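Cytokinin riboside 5'-monophosphate phosphoribohydrolase (Corynebacterium glutamicum, PDB 5WQ3) is probably an enzyme of the LOG-like family, built on a Rossmann-like fold with a parallel beta sheet between helices. Local coordinates at residues Glu91-Tyr101 and Leu235-His246; Glu121-Glu132 and Tyr142-Phe152. One frame throughout, in Å; residues are numbered along the deposited sequence.

Contact 1 of 2, residues Glu91-Tyr101 and Leu235-His246; sequences ELGEKLVAADY and LDQAVKFIVDAH. With PGE (triethylene glycol), chain M.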
loop_
_atom_site.group_PDB
_atom_site.type_symbol
_atom_site.label_atom_id
_atom_site.label_comp_id
_atom_site.label_asym_id
_atom_site.label_seq_id
_atom_site.Cartn_x
_atom_site.Cartn_y
_atom_site.Cartn_z
ATOM N N GLU C 91 -17.580 -41.266 47.407
ATOM C CA GLU C 91 -18.084 -42.285 48.303
ATOM C C GLU C 91 -17.945 -41.854 49.767
ATOM O O GLU C 91 -18.842 -42.077 50.563
ATOM C CB GLU C 91 -17.327 -43.619 48.090
ATOM C CG GLU C 91 -17.698 -44.340 46.794
ATOM C CD GLU C 91 -17.156 -45.769 46.710
ATOM O OE1 GLU C 91 -16.086 -46.073 47.303
ATOM O OE2 GLU C 91 -17.809 -46.603 46.055
ATOM N N LEU C 92 -16.831 -41.224 50.108
ATOM C CA LEU C 92 -16.639 -40.671 51.441
ATOM C C LEU C 92 -17.711 -39.623 51.775
ATOM O O LEU C 92 -18.298 -39.616 52.882
ATOM C CB LEU C 92 -15.264 -40.053 51.544
ATOM C CG LEU C 92 -14.962 -39.424 52.890
ATOM C CD1 LEU C 92 -15.028 -40.448 53.989
ATOM C CD2 LEU C 92 -13.591 -38.768 52.851
ATOM N N GLY C 93 -18.001 -38.773 50.826
ATOM C CA GLY C 93 -19.004 -37.733 51.098
ATOM C C GLY C 93 -20.352 -38.374 51.312
ATOM O O GLY C 93 -21.107 -38.012 52.233
ATOM N N GLU C 94 -20.664 -39.338 50.458
ATOM C CA GLU C 94 -21.921 -40.099 50.586
ATOM C C GLU C 94 -22.041 -40.784 51.969
ATOM O O GLU C 94 -23.075 -40.680 52.629
ATOM C CB GLU C 94 -22.021 -41.134 49.470
ATOM C CG GLU C 94 -23.397 -41.787 49.353
ATOM C CD GLU C 94 -23.539 -43.065 50.177
ATOM O OE1 GLU C 94 -24.414 -43.103 51.097
ATOM O OE2 GLU C 94 -22.774 -44.030 49.887
ATOM N N LYS C 95 -20.990 -41.468 52.415
ATOM C CA LYS C 95 -21.007 -42.212 53.686
ATOM C C LYS C 95 -21.013 -41.295 54.889
ATOM O O LYS C 95 -21.581 -41.620 55.913
ATOM C CB LYS C 95 -19.751 -43.081 53.756
ATOM C CG LYS C 95 -19.760 -44.229 52.722
ATOM C CD LYS C 95 -18.436 -44.946 52.663
ATOM C CE LYS C 95 -18.355 -46.030 51.572
ATOM N NZ LYS C 95 -19.398 -47.046 51.778
ATOM N N LEU C 96 -20.324 -40.157 54.791
ATOM C CA LEU C 96 -20.391 -39.184 55.874
ATOM C C LEU C 96 -21.821 -38.688 56.064
ATOM O O LEU C 96 -22.262 -38.502 57.165
ATOM C CB LEU C 96 -19.428 -37.989 55.645
ATOM C CG LEU C 96 -17.977 -38.369 55.846
ATOM C CD1 LEU C 96 -17.044 -37.291 55.314
ATOM C CD2 LEU C 96 -17.757 -38.621 57.334
ATOM N N VAL C 97 -22.546 -38.492 54.974
ATOM C CA VAL C 97 -23.910 -37.939 55.078
ATOM C C VAL C 97 -24.861 -39.006 55.620
ATOM O O VAL C 97 -25.748 -38.681 56.340
ATOM C CB VAL C 97 -24.429 -37.492 53.728
ATOM C CG1 VAL C 97 -25.980 -37.374 53.718
ATOM C CG2 VAL C 97 -23.789 -36.171 53.387
ATOM N N ALA C 98 -24.596 -40.275 55.310
ATOM C CA ALA C 98 -25.359 -41.424 55.863
ATOM C C ALA C 98 -25.073 -41.554 57.347
ATOM O O ALA C 98 -25.860 -42.134 58.071
ATOM C CB ALA C 98 -24.985 -42.701 55.116
ATOM N N ALA C 99 -23.936 -41.050 57.826
ATOM C CA ALA C 99 -23.697 -41.003 59.246
ATOM C C ALA C 99 -24.162 -39.715 59.873
ATOM O O ALA C 99 -23.795 -39.467 60.990
ATOM C CB ALA C 99 -22.241 -41.259 59.616
ATOM N N ASP C 100 -25.005 -38.966 59.178
ATOM C CA ASP C 100 -25.562 -37.704 59.625
ATOM C C ASP C 100 -24.544 -36.572 59.840
ATOM O O ASP C 100 -24.776 -35.696 60.670
ATOM C CB ASP C 100 -26.434 -37.906 60.861
ATOM C CG ASP C 100 -27.467 -39.032 60.648
ATOM O OD1 ASP C 100 -28.090 -39.048 59.551
ATOM O OD2 ASP C 100 -27.565 -39.931 61.527
ATOM N N TYR C 101 -23.467 -36.564 59.071
ATOM C CA TYR C 101 -22.495 -35.407 59.108
ATOM C C TYR C 101 -22.693 -34.478 57.926
ATOM O O TYR C 101 -22.942 -34.900 56.836
ATOM C CB TYR C 101 -21.031 -35.899 59.145
ATOM C CG TYR C 101 -20.669 -36.519 60.474
ATOM C CD1 TYR C 101 -20.277 -35.730 61.532
ATOM C CD2 TYR C 101 -20.698 -37.901 60.653
ATOM C CE1 TYR C 101 -19.913 -36.270 62.737
ATOM C CE2 TYR C 101 -20.377 -38.465 61.837
ATOM C CZ TYR C 101 -20.009 -37.661 62.890
ATOM O OH TYR C 101 -19.651 -38.227 64.067
ATOM N N LEU C 235 -13.195 -46.789 53.559
ATOM C CA LEU C 235 -13.993 -45.615 53.884
ATOM C C LEU C 235 -15.032 -45.890 54.958
ATOM O O LEU C 235 -15.360 -44.995 55.735
ATOM C CB LEU C 235 -14.669 -45.117 52.644
ATOM C CG LEU C 235 -13.739 -44.783 51.488
ATOM C CD1 LEU C 235 -14.533 -44.437 50.244
ATOM C CD2 LEU C 235 -12.757 -43.663 51.824
ATOM N N ASP C 236 -15.618 -47.100 55.006
ATOM C CA ASP C 236 -16.519 -47.387 56.114
ATOM C C ASP C 236 -15.801 -47.424 57.447
ATOM O O ASP C 236 -16.313 -46.998 58.464
ATOM C CB ASP C 236 -17.200 -48.714 55.904
ATOM C CG ASP C 236 -18.171 -48.679 54.809
ATOM O OD1 ASP C 236 -19.008 -47.746 54.722
ATOM O OD2 ASP C 236 -18.104 -49.615 54.018
ATOM N N GLN C 237 -14.595 -47.982 57.472
ATOM C CA GLN C 237 -13.809 -47.892 58.677
ATOM C C GLN C 237 -13.503 -46.452 59.063
ATOM O O GLN C 237 -13.385 -46.182 60.266
ATOM C CB GLN C 237 -12.459 -48.575 58.519
ATOM C CG GLN C 237 -11.618 -48.622 59.757
ATOM C CD GLN C 237 -10.244 -49.238 59.483
ATOM O OE1 GLN C 237 -9.829 -49.333 58.331
ATOM N NE2 GLN C 237 -9.554 -49.650 60.528
ATOM N N ALA C 238 -13.211 -45.596 58.078
ATOM C CA ALA C 238 -12.904 -44.184 58.369
ATOM C C ALA C 238 -14.060 -43.579 59.088
ATOM O O ALA C 238 -13.895 -42.898 60.116
ATOM C CB ALA C 238 -12.671 -43.399 57.080
ATOM N N VAL C 239 -15.254 -43.834 58.558
ATOM C CA VAL C 239 -16.447 -43.093 59.059
ATOM C C VAL C 239 -16.804 -43.647 60.447
ATOM O O VAL C 239 -17.114 -42.913 61.394
ATOM C CB VAL C 239 -17.568 -43.240 58.033
ATOM C CG1 VAL C 239 -18.913 -42.811 58.567
ATOM C CG2 VAL C 239 -17.168 -42.544 56.766
ATOM N N LYS C 240 -16.723 -44.958 60.589
ATOM C CA LYS C 240 -16.839 -45.601 61.899
ATOM C C LYS C 240 -15.835 -45.141 62.943
ATOM O O LYS C 240 -16.193 -45.048 64.098
ATOM C CB LYS C 240 -16.731 -47.158 61.764
ATOM C CG LYS C 240 -17.186 -47.884 63.018
ATOM C CD LYS C 240 -16.965 -49.421 62.927
ATOM C CE LYS C 240 -17.777 -50.155 64.015
ATOM N NZ LYS C 240 -17.259 -49.866 65.372
ATOM N N PHE C 241 -14.587 -44.854 62.562
ATOM C CA PHE C 241 -13.622 -44.324 63.496
ATOM C C PHE C 241 -14.144 -42.968 64.036
ATOM O O PHE C 241 -14.091 -42.684 65.177
ATOM C CB PHE C 241 -12.341 -44.132 62.759
ATOM C CG PHE C 241 -11.206 -43.654 63.602
ATOM C CD1 PHE C 241 -10.445 -44.539 64.353
ATOM C CD2 PHE C 241 -10.860 -42.294 63.589
ATOM C CE1 PHE C 241 -9.353 -44.088 65.105
ATOM C CE2 PHE C 241 -9.797 -41.847 64.303
ATOM C CZ PHE C 241 -9.014 -42.736 65.063
ATOM N N ILE C 242 -14.674 -42.187 63.165
ATOM C CA ILE C 242 -15.232 -40.843 63.528
ATOM C C ILE C 242 -16.463 -40.947 64.420
ATOM O O ILE C 242 -16.513 -40.381 65.520
ATOM C CB ILE C 242 -15.508 -40.059 62.236
ATOM C CG1 ILE C 242 -14.181 -39.868 61.503
ATOM C CG2 ILE C 242 -16.157 -38.660 62.513
ATOM C CD1 ILE C 242 -14.317 -39.210 60.143
ATOM N N VAL C 243 -17.444 -41.702 63.976
ATOM C CA VAL C 243 -18.620 -42.000 64.797
ATOM C C VAL C 243 -18.279 -42.475 66.214
ATOM O O VAL C 243 -18.792 -41.948 67.229
ATOM C CB VAL C 243 -19.520 -43.052 64.102
ATOM C CG1 VAL C 243 -20.563 -43.583 65.088
ATOM C CG2 VAL C 243 -20.124 -42.459 62.851
ATOM N N ASP C 244 -17.392 -43.477 66.277
ATOM C CA ASP C 244 -16.993 -44.020 67.528
ATOM C C ASP C 244 -16.245 -42.997 68.359
ATOM O O ASP C 244 -16.439 -42.916 69.570
ATOM C CB ASP C 244 -16.072 -45.263 67.347
ATOM C CG ASP C 244 -16.843 -46.469 66.922
ATOM O OD1 ASP C 244 -18.101 -46.344 66.849
ATOM O OD2 ASP C 244 -16.223 -47.530 66.579
ATOM N N ALA C 245 -15.381 -42.216 67.733
ATOM C CA ALA C 245 -14.667 -41.195 68.484
ATOM C C ALA C 245 -15.634 -40.142 69.067
ATOM O O ALA C 245 -15.337 -39.546 70.089
ATOM C CB ALA C 245 -13.661 -40.505 67.596
ATOM N N HIS C 246 -16.775 -39.917 68.446
ATOM C CA HIS C 246 -17.691 -38.858 68.878
ATOM C C HIS C 246 -18.758 -39.357 69.832
ATOM O O HIS C 246 -19.542 -38.603 70.328
ATOM C CB HIS C 246 -18.363 -38.239 67.679
ATOM C CG HIS C 246 -17.496 -37.292 66.932
ATOM N ND1 HIS C 246 -17.739 -36.922 65.640
ATOM C CD2 HIS C 246 -16.393 -36.622 67.314
ATOM C CE1 HIS C 246 -16.826 -36.063 65.256
ATOM N NE2 HIS C 246 -15.992 -35.874 66.250
HETATM O O4 PGE M . -4.270 -49.407 57.384
HETATM C C6 PGE M . -5.544 -49.551 58.003
HETATM C C5 PGE M . -5.299 -49.754 59.490
HETATM O O3 PGE M . -6.537 -50.056 60.128
#
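With chi1 of -71° Tyr101 swings its ring away from its own carbonyl carbon and into the gap between the helix ends; His246 turns the same way, and there the two rings meet rim to rim, planes 46° apart, with the phenol OH 2.8 Å from His246 ND1, near the imidazole plane. Either partner could donate in this hydrogen bond; the other ring nitrogen, NE2, bonds to Gln164 O. Val243 CG2 reaches the edge of the Tyr101 ring and also touches Ala99 CB. Midway along the helices, Val239 splits its branches: CG1 sits 3.8 Å from Ala99 CB, while CG2 fits among Lys95 CB, Leu92 CD1 and Leu96 CD2. These are two neighbouring helices on one face of a Rossmann-like parallel sheet, running at 37° to each other, with Leu92 and Leu96 reaching down to strand 70-74 and Leu235 to strand 196-199. Helix 84-98 ends in a Schellman motif with Asp100 as the C-prime residue. At the other end Leu235 CD1 packs 3.6 Å from Glu91 CB. The Lys95 chain crosses the Leu235 side chain, touching its CB, and NZ comes down on Asp236 OD1 from above the carboxylate plane, a salt bridge of 3.1 Å.

Contact 2 of 2, residues Glu121-Glu132 and Tyr142-Phe152; sequences EANGLSVGLGIE and YVDLGLNFRYF
Ile131 lays CD1 against the edge of the Phe152 ring, 3.9 Å from Phe152 CD1, and over the turn that leads out of strand 145-149. One residue on, the extended Glu132 side chain crosses the Arg150 chain obliquely, touching CB and CD, until OE2 meets Arg150 NH1 at 3.1 Å. The carboxylate and guanidinium planes stand 74° apart, and a single bond joins them, NH1 meeting OE2 nearly head-on to its C-O bond; Arg150 NH2 pairs with Glu223 of a second subunit. From Val127 to Ile131 the strands form a regular parallel ladder, Val127 beside Leu145 through Ile131 beside Phe149. Ser126 O takes two amides, Asp144 N at 2.9 Å and Leu145 N at 3.0 Å, and Ser126 OG, anti to its backbone N (chi1 164°), donates to Tyr142 O while also bonding Asn116. Val143 CG2 occupies the place where a side chain at Gly128 would start, 3.9 Å from Gly128 CA. On the opposite face Leu129 CB touches Phe149 CE1 at 4.0 Å. Strand 145-149 is the outermost of this chain's sheet on this side, with strand 126-131 bonded next to strand 102-105; helix 152-162 covers Leu129 and Phe149, while helix 113-121 packs on Tyr142 and Val143.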
loop_
_atom_site.group_PDB
_atom_site.type_symbol
_atom_site.label_atom_id
_atom_site.label_comp_id
_atom_site.label_asym_id
_atom_site.label_seq_id
_atom_site.Cartn_x
_atom_site.Cartn_y
_atom_site.Cartn_z
ATOM N N GLU C 121 -25.276 -35.009 46.461
ATOM C CA GLU C 121 -26.087 -35.958 45.733
ATOM C C GLU C 121 -26.734 -36.993 46.647
ATOM O O GLU C 121 -27.658 -37.640 46.207
ATOM C CB GLU C 121 -25.298 -36.596 44.588
ATOM C CG GLU C 121 -25.030 -35.585 43.460
ATOM C CD GLU C 121 -24.381 -36.202 42.225
ATOM O OE1 GLU C 121 -23.862 -37.347 42.332
ATOM O OE2 GLU C 121 -24.351 -35.512 41.154
ATOM N N ALA C 122 -26.288 -37.127 47.909
ATOM C CA ALA C 122 -27.038 -37.909 48.922
ATOM C C ALA C 122 -27.956 -37.069 49.723
ATOM O O ALA C 122 -28.362 -37.467 50.795
ATOM C CB ALA C 122 -26.104 -38.616 49.872
ATOM N N ASN C 123 -28.317 -35.886 49.257
ATOM C CA ASN C 123 -29.221 -35.039 50.059
ATOM C C ASN C 123 -28.724 -34.668 51.404
ATOM O O ASN C 123 -29.550 -34.453 52.296
ATOM C CB ASN C 123 -30.573 -35.730 50.310
ATOM C CG ASN C 123 -31.213 -36.214 49.049
ATOM O OD1 ASN C 123 -31.402 -37.443 48.816
ATOM N ND2 ASN C 123 -31.522 -35.264 48.194
ATOM N N GLY C 124 -27.393 -34.600 51.594
ATOM C CA GLY C 124 -26.829 -34.094 52.833
ATOM C C GLY C 124 -26.389 -32.633 52.688
ATOM O O GLY C 124 -26.490 -32.044 51.620
ATOM N N LEU C 125 -25.870 -32.057 53.757
ATOM C CA LEU C 125 -25.377 -30.672 53.706
ATOM C C LEU C 125 -23.920 -30.637 53.230
ATOM O O LEU C 125 -23.019 -31.152 53.926
ATOM C CB LEU C 125 -25.442 -30.023 55.075
ATOM C CG LEU C 125 -25.027 -28.551 55.152
ATOM C CD1 LEU C 125 -25.776 -27.662 54.181
ATOM C CD2 LEU C 125 -25.252 -28.084 56.567
ATOM N N SER C 126 -23.725 -30.018 52.063
ATOM C CA SER C 126 -22.425 -29.824 51.484
ATOM C C SER C 126 -21.969 -28.366 51.549
ATOM O O SER C 126 -22.584 -27.450 50.971
ATOM C CB SER C 126 -22.458 -30.261 50.048
ATOM O OG SER C 126 -21.342 -29.756 49.379
ATOM N N VAL C 127 -20.856 -28.166 52.212
ATOM C CA VAL C 127 -20.364 -26.815 52.539
ATOM C C VAL C 127 -19.035 -26.626 51.858
ATOM O O VAL C 127 -18.237 -27.549 51.840
ATOM C CB VAL C 127 -20.144 -26.621 54.051
ATOM C CG1 VAL C 127 -19.750 -25.178 54.366
ATOM C CG2 VAL C 127 -21.364 -27.070 54.824
ATOM N N GLY C 128 -18.824 -25.409 51.348
ATOM C CA GLY C 128 -17.573 -24.988 50.692
ATOM C C GLY C 128 -17.121 -23.629 51.200
ATOM O O GLY C 128 -17.848 -22.580 51.077
ATOM N N LEU C 129 -15.923 -23.603 51.759
ATOM C CA LEU C 129 -15.372 -22.355 52.308
ATOM C C LEU C 129 -14.184 -22.075 51.445
ATOM O O LEU C 129 -13.121 -22.647 51.639
ATOM C CB LEU C 129 -14.981 -22.485 53.757
ATOM C CG LEU C 129 -15.962 -23.159 54.744
ATOM C CD1 LEU C 129 -15.392 -23.135 56.151
ATOM C CD2 LEU C 129 -17.342 -22.529 54.764
ATOM N N GLY C 130 -14.410 -21.249 50.416
ATOM C CA GLY C 130 -13.387 -20.982 49.447
ATOM C C GLY C 130 -12.379 -19.940 49.855
ATOM O O GLY C 130 -12.632 -19.072 50.722
ATOM N N ILE C 131 -11.260 -19.970 49.154
ATOM C CA ILE C 131 -10.250 -18.955 49.256
ATOM C C ILE C 131 -10.175 -18.214 47.924
ATOM O O ILE C 131 -10.136 -18.831 46.887
ATOM C CB ILE C 131 -8.922 -19.604 49.625
ATOM C CG1 ILE C 131 -7.872 -18.568 49.884
ATOM C CG2 ILE C 131 -8.481 -20.517 48.523
ATOM C CD1 ILE C 131 -8.089 -17.847 51.172
ATOM N N GLU C 132 -10.219 -16.899 47.955
ATOM C CA GLU C 132 -10.252 -16.148 46.723
ATOM C C GLU C 132 -8.897 -16.190 46.102
ATOM O O GLU C 132 -7.943 -15.818 46.706
ATOM C CB GLU C 132 -10.796 -14.747 46.895
ATOM C CG GLU C 132 -9.783 -13.700 47.172
ATOM C CD GLU C 132 -10.422 -12.336 47.378
ATOM O OE1 GLU C 132 -11.656 -12.248 47.468
ATOM O OE2 GLU C 132 -9.679 -11.364 47.444
ATOM N N TYR C 142 -21.112 -28.342 43.388
ATOM C CA TYR C 142 -21.777 -29.164 44.365
ATOM C C TYR C 142 -21.829 -28.572 45.773
ATOM O O TYR C 142 -22.281 -29.219 46.730
ATOM C CB TYR C 142 -21.127 -30.515 44.376
ATOM C CG TYR C 142 -21.158 -31.208 43.030
ATOM C CD1 TYR C 142 -22.334 -31.788 42.520
ATOM C CD2 TYR C 142 -20.019 -31.286 42.257
ATOM C CE1 TYR C 142 -22.330 -32.430 41.287
ATOM C CE2 TYR C 142 -20.007 -31.937 41.023
ATOM C CZ TYR C 142 -21.147 -32.516 40.560
ATOM O OH TYR C 142 -21.056 -33.123 39.333
ATOM N N VAL C 143 -21.395 -27.332 45.903
ATOM C CA VAL C 143 -21.416 -26.669 47.149
ATOM C C VAL C 143 -22.767 -26.080 47.331
ATOM O O VAL C 143 -23.159 -25.213 46.553
ATOM C CB VAL C 143 -20.367 -25.548 47.185
ATOM C CG1 VAL C 143 -20.567 -24.605 48.368
ATOM C CG2 VAL C 143 -18.986 -26.143 47.219
ATOM N N ASP C 144 -23.453 -26.435 48.401
ATOM C CA ASP C 144 -24.780 -25.912 48.601
ATOM C C ASP C 144 -24.846 -24.842 49.696
ATOM O O ASP C 144 -25.875 -24.165 49.814
ATOM C CB ASP C 144 -25.767 -27.069 48.823
ATOM C CG ASP C 144 -25.916 -27.957 47.582
ATOM O OD1 ASP C 144 -25.479 -27.544 46.482
ATOM O OD2 ASP C 144 -26.472 -29.073 47.697
ATOM N N LEU C 145 -23.793 -24.691 50.509
ATOM C CA LEU C 145 -23.655 -23.518 51.400
ATOM C C LEU C 145 -22.203 -23.056 51.179
ATOM O O LEU C 145 -21.256 -23.715 51.632
ATOM C CB LEU C 145 -23.951 -23.840 52.876
ATOM C CG LEU C 145 -23.699 -22.817 54.007
ATOM C CD1 LEU C 145 -24.568 -21.577 53.839
ATOM C CD2 LEU C 145 -23.937 -23.348 55.418
ATOM N N GLY C 146 -22.039 -21.966 50.425
ATOM C CA GLY C 146 -20.704 -21.490 49.980
ATOM C C GLY C 146 -20.399 -20.192 50.655
ATOM O O GLY C 146 -21.296 -19.401 50.874
ATOM N N LEU C 147 -19.173 -20.004 51.127
ATOM C CA LEU C 147 -18.710 -18.683 51.496
ATOM C C LEU C 147 -17.349 -18.587 50.863
ATOM O O LEU C 147 -16.675 -19.588 50.589
ATOM C CB LEU C 147 -18.517 -18.500 53.006
ATOM C CG LEU C 147 -19.625 -18.425 54.021
ATOM C CD1 LEU C 147 -20.459 -19.680 53.961
ATOM C CD2 LEU C 147 -19.011 -18.287 55.404
ATOM N N ASN C 148 -16.918 -17.359 50.675
ATOM C CA ASN C 148 -15.647 -17.052 50.041
ATOM C C ASN C 148 -14.807 -16.098 50.902
ATOM O O ASN C 148 -15.289 -15.079 51.349
ATOM C CB ASN C 148 -15.930 -16.488 48.632
ATOM C CG ASN C 148 -16.046 -17.586 47.592
ATOM O OD1 ASN C 148 -15.366 -18.615 47.659
ATOM N ND2 ASN C 148 -16.907 -17.385 46.646
ATOM N N PHE C 149 -13.551 -16.446 51.128
ATOM C CA PHE C 149 -12.687 -15.725 52.053
ATOM C C PHE C 149 -11.488 -15.209 51.295
ATOM O O PHE C 149 -10.870 -15.906 50.490
ATOM C CB PHE C 149 -12.159 -16.640 53.185
ATOM C CG PHE C 149 -13.223 -17.126 54.125
ATOM C CD1 PHE C 149 -13.976 -18.216 53.820
ATOM C CD2 PHE C 149 -13.516 -16.428 55.289
ATOM C CE1 PHE C 149 -14.995 -18.631 54.671
ATOM C CE2 PHE C 149 -14.489 -16.847 56.171
ATOM C CZ PHE C 149 -15.248 -17.948 55.863
ATOM N N ARG C 150 -11.196 -13.957 51.525
ATOM C CA ARG C 150 -9.941 -13.366 51.140
ATOM C C ARG C 150 -8.726 -13.824 52.008
ATOM O O ARG C 150 -7.619 -13.915 51.522
ATOM C CB ARG C 150 -10.155 -11.825 51.208
ATOM C CG ARG C 150 -8.924 -11.001 51.503
ATOM C CD ARG C 150 -8.091 -10.974 50.277
ATOM N NE ARG C 150 -7.132 -9.887 50.235
ATOM C CZ ARG C 150 -6.557 -9.510 49.101
ATOM N NH1 ARG C 150 -6.890 -10.143 47.973
ATOM N NH2 ARG C 150 -5.670 -8.517 49.083
ATOM N N TYR C 151 -8.929 -14.030 53.309
ATOM C CA TYR C 151 -7.853 -14.211 54.241
ATOM C C TYR C 151 -7.758 -15.682 54.607
ATOM O O TYR C 151 -8.655 -16.237 55.241
ATOM C CB TYR C 151 -8.132 -13.363 55.471
ATOM C CG TYR C 151 -8.049 -11.895 55.108
ATOM C CD1 TYR C 151 -6.816 -11.283 54.812
ATOM C CD2 TYR C 151 -9.185 -11.123 55.047
ATOM C CE1 TYR C 151 -6.746 -9.925 54.499
ATOM C CE2 TYR C 151 -9.110 -9.781 54.683
ATOM C CZ TYR C 151 -7.902 -9.194 54.426
ATOM O OH TYR C 151 -7.894 -7.846 54.085
ATOM N N PHE C 152 -6.668 -16.317 54.198
ATOM C CA PHE C 152 -6.371 -17.724 54.498
ATOM C C PHE C 152 -6.582 -18.038 55.978
ATOM O O PHE C 152 -7.179 -19.038 56.342
ATOM C CB PHE C 152 -4.915 -17.940 54.076
ATOM C CG PHE C 152 -4.581 -19.313 53.664
ATOM C CD1 PHE C 152 -5.016 -19.810 52.441
ATOM C CD2 PHE C 152 -3.753 -20.115 54.469
ATOM C CE1 PHE C 152 -4.702 -21.115 52.052
ATOM C CE2 PHE C 152 -3.408 -21.412 54.072
ATOM C CZ PHE C 152 -3.889 -21.912 52.871
#

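How the contacts relate
From the N terminus, the chain runs through helix 46-64 and strand 70-74 to helix 84-98, whose second half enters contact 1, then passes through strand 102-105 and helix 113-121 into contact 2. That contact closes a short loop, with nine residues between its segments, pairing the last two strands on one side of the sheet. The chain then returns through helix 152-162 to strand 166-168, beside strand 70-74, and goes on to strands 196-199 and 230-232 before helix 235-246 completes contact 1, a closure spanning 133 residues. Contact 2 is therefore nested inside contact 1. Their centres lie about 19 Å apart, yet they touch: Val97 CG1 packs 3.5 Å from Gly124 CA, joining helix 84-98 to the turn before strand 126-131.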